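PDB 7ATL: esterase from uncultured bacterium pCosCE1, which hydrolyses carboxylic esters as a family VIII carboxylesterase and also shows promiscuous acyltransferase activity. Local coordinates for residues L115-G120 and R170-I175. Numbering follows the deposited sequence.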
loop_
_atom_site.group_PDB
_atom_site.type_symbol
_atom_site.label_atom_id
_atom_site.label_comp_id
_atom_site.label_asym_id
_atom_site.label_seq_id
_atom_site.Cartn_x
_atom_site.Cartn_y
_atom_site.Cartn_z
ATOM N N LEU A 115 -7.726 -4.974 9.502
ATOM C CA LEU A 115 -7.033 -3.666 9.377
ATOM C C LEU A 115 -5.549 -3.776 9.756
ATOM O O LEU A 115 -4.759 -2.954 9.252
ATOM C CB LEU A 115 -7.744 -2.652 10.274
ATOM C CG LEU A 115 -9.162 -2.300 9.847
ATOM C CD1 LEU A 115 -9.832 -1.411 10.879
ATOM C CD2 LEU A 115 -9.160 -1.614 8.493
ATOM N N SER A 116 -5.181 -4.719 10.627
ATOM C CA SER A 116 -3.829 -4.829 11.226
ATOM C C SER A 116 -3.175 -6.140 10.798
ATOM O O SER A 116 -2.070 -6.435 11.288
ATOM C CB SER A 116 -3.889 -4.687 12.736
ATOM O OG SER A 116 -4.338 -3.387 13.108
ATOM N N HIS A 117 -3.818 -6.900 9.911
ATOM C CA HIS A 117 -3.239 -8.136 9.313
ATOM C C HIS A 117 -2.981 -9.183 10.406
ATOM O O HIS A 117 -1.928 -9.819 10.357
ATOM C CB HIS A 117 -1.952 -7.806 8.530
ATOM C CG HIS A 117 -2.182 -6.997 7.299
ATOM N ND1 HIS A 117 -2.639 -7.562 6.133
ATOM C CD2 HIS A 117 -2.036 -5.675 7.054
ATOM C CE1 HIS A 117 -2.763 -6.620 5.216
ATOM N NE2 HIS A 117 -2.409 -5.452 5.759
ATOM N N THR A 118 -3.916 -9.357 11.335
ATOM C CA THR A 118 -3.841 -10.346 12.436
ATOM C C THR A 118 -4.957 -11.375 12.243
ATOM O O THR A 118 -5.189 -12.162 13.174
ATOM C CB THR A 118 -3.962 -9.655 13.808
ATOM O OG1 THR A 118 -5.254 -9.045 13.901
ATOM C CG2 THR A 118 -2.917 -8.591 14.054
ATOM N N ALA A 119 -5.649 -11.355 11.100
ATOM C CA ALA A 119 -6.811 -12.233 10.790
ATOM C C ALA A 119 -6.405 -13.705 10.619
ATOM O O ALA A 119 -7.312 -14.561 10.546
ATOM C CB ALA A 119 -7.472 -11.766 9.528
ATOM N N GLY A 120 -5.103 -13.986 10.492
ATOM C CA GLY A 120 -4.578 -15.336 10.214
ATOM C C GLY A 120 -4.542 -15.644 8.725
ATOM O O GLY A 120 -4.217 -16.807 8.346
ATOM N N ARG A 170 0.729 -11.043 10.259
ATOM C CA ARG A 170 1.158 -11.730 9.020
ATOM C C ARG A 170 0.548 -10.952 7.859
ATOM O O ARG A 170 -0.701 -10.935 7.734
ATOM C CB ARG A 170 0.759 -13.209 9.008
ATOM C CG ARG A 170 1.493 -14.045 7.958
ATOM C CD ARG A 170 0.817 -15.401 7.797
ATOM N NE ARG A 170 1.062 -16.177 9.000
ATOM C CZ ARG A 170 2.176 -16.883 9.235
ATOM N NH1 ARG A 170 3.132 -16.959 8.327
ATOM N NH2 ARG A 170 2.324 -17.528 10.375
ATOM N N TYR A 171 1.414 -10.328 7.061
ATOM C CA TYR A 171 1.010 -9.492 5.911
ATOM C C TYR A 171 0.137 -10.342 5.002
ATOM O O TYR A 171 0.520 -11.472 4.727
ATOM C CB TYR A 171 2.229 -8.961 5.170
ATOM C CG TYR A 171 1.929 -7.810 4.263
ATOM C CD1 TYR A 171 1.176 -6.729 4.685
ATOM C CD2 TYR A 171 2.446 -7.780 2.992
ATOM C CE1 TYR A 171 0.916 -5.654 3.854
ATOM C CE2 TYR A 171 2.187 -6.721 2.139
ATOM C CZ TYR A 171 1.426 -5.651 2.571
ATOM O OH TYR A 171 1.216 -4.617 1.711
ATOM N N SER A 172 -1.003 -9.818 4.563
ATOM C CA SER A 172 -2.094 -10.699 4.112
ATOM C C SER A 172 -2.981 -10.053 3.048
ATOM O O SER A 172 -2.906 -8.852 2.788
ATOM C CB SER A 172 -2.894 -11.144 5.299
ATOM O OG SER A 172 -3.801 -10.132 5.696
ATOM N N LEU A 173 -3.813 -10.904 2.463
ATOM C CA LEU A 173 -4.981 -10.549 1.633
ATOM C C LEU A 173 -6.092 -9.915 2.471
ATOM O O LEU A 173 -7.183 -9.775 1.929
ATOM C CB LEU A 173 -5.473 -11.850 1.004
ATOM C CG LEU A 173 -4.715 -12.287 -0.248
ATOM C CD1 LEU A 173 -5.061 -13.732 -0.602
ATOM C CD2 LEU A 173 -5.033 -11.344 -1.399
ATOM N N ALA A 174 -5.843 -9.523 3.717
ATOM C CA ALA A 174 -6.923 -9.034 4.604
ATOM C C ALA A 174 -7.621 -7.829 3.979
ATOM O O ALA A 174 -8.834 -7.682 4.206
ATOM C CB ALA A 174 -6.412 -8.688 5.985
ATOM N N ILE A 175 -6.893 -6.963 3.281
ATOM C CA ILE A 175 -7.489 -5.683 2.787
ATOM C C ILE A 175 -8.339 -5.993 1.541
ATOM O O ILE A 175 -9.301 -5.253 1.300
ATOM C CB ILE A 175 -6.431 -4.571 2.585
ATOM C CG1 ILE A 175 -5.629 -4.317 3.859
ATOM C CG2 ILE A 175 -7.076 -3.273 2.115
ATOM C CD1 ILE A 175 -6.493 -4.011 5.071
HETATM O O HOH W 1 -4.719 -10.896 8.190
#
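Beside the probable SxxK motif in the active site of this β-lactamase-like esterase, the edge of Y171 meets the face of H117, with ring centroids 5.0 Å apart and planes at 52°; Y171 CE1 comes to 3.8 Å from H117 NE2. Because its CG lies anti to the backbone N (chi1 -163°), the tyrosine runs beside the histidine in the same direction. Its hydroxyl extends past this contact to hydrogen-bond S65 OG, K68 NZ and W339 NE1. S65 and K68 fit the serine and lysine of the SxxK motif shared by serine β-lactamases and family VIII carboxylesterases. As its OH bonds both, Y171-S172-L173 probably stands where class C β-lactamases have Tyr-x-Asn, with leucine in place of the asparagine, and H117 would then be a second-shell neighbour backing the tyrosine.

The imidazole is held at its edge, which helps set its rotation: H117 ND1 and S172 OG share a hydrogen bond of 2.9 Å, near the ring plane, in which either could be the donor. That hydroxyl is itself gripped several times: it accepts from A174 N at 2.9 Å, an ST turn at the start of helix 174-186, and bonds a water that also receives a weak bond from A119 N. I175 lies athwart the histidine, bringing CG1 to 3.9 Å from H117 NE2, while A174 CB lies 3.9 Å from H117 ND1.

H117 follows the last turn of helix 111-116 in a Schellman motif, with positive phi. Its carbonyl O accepts a nearly straight hydrogen bond from R170 N at 2.9 Å (N-H...O 170°), tying the two backbones together just before Y171.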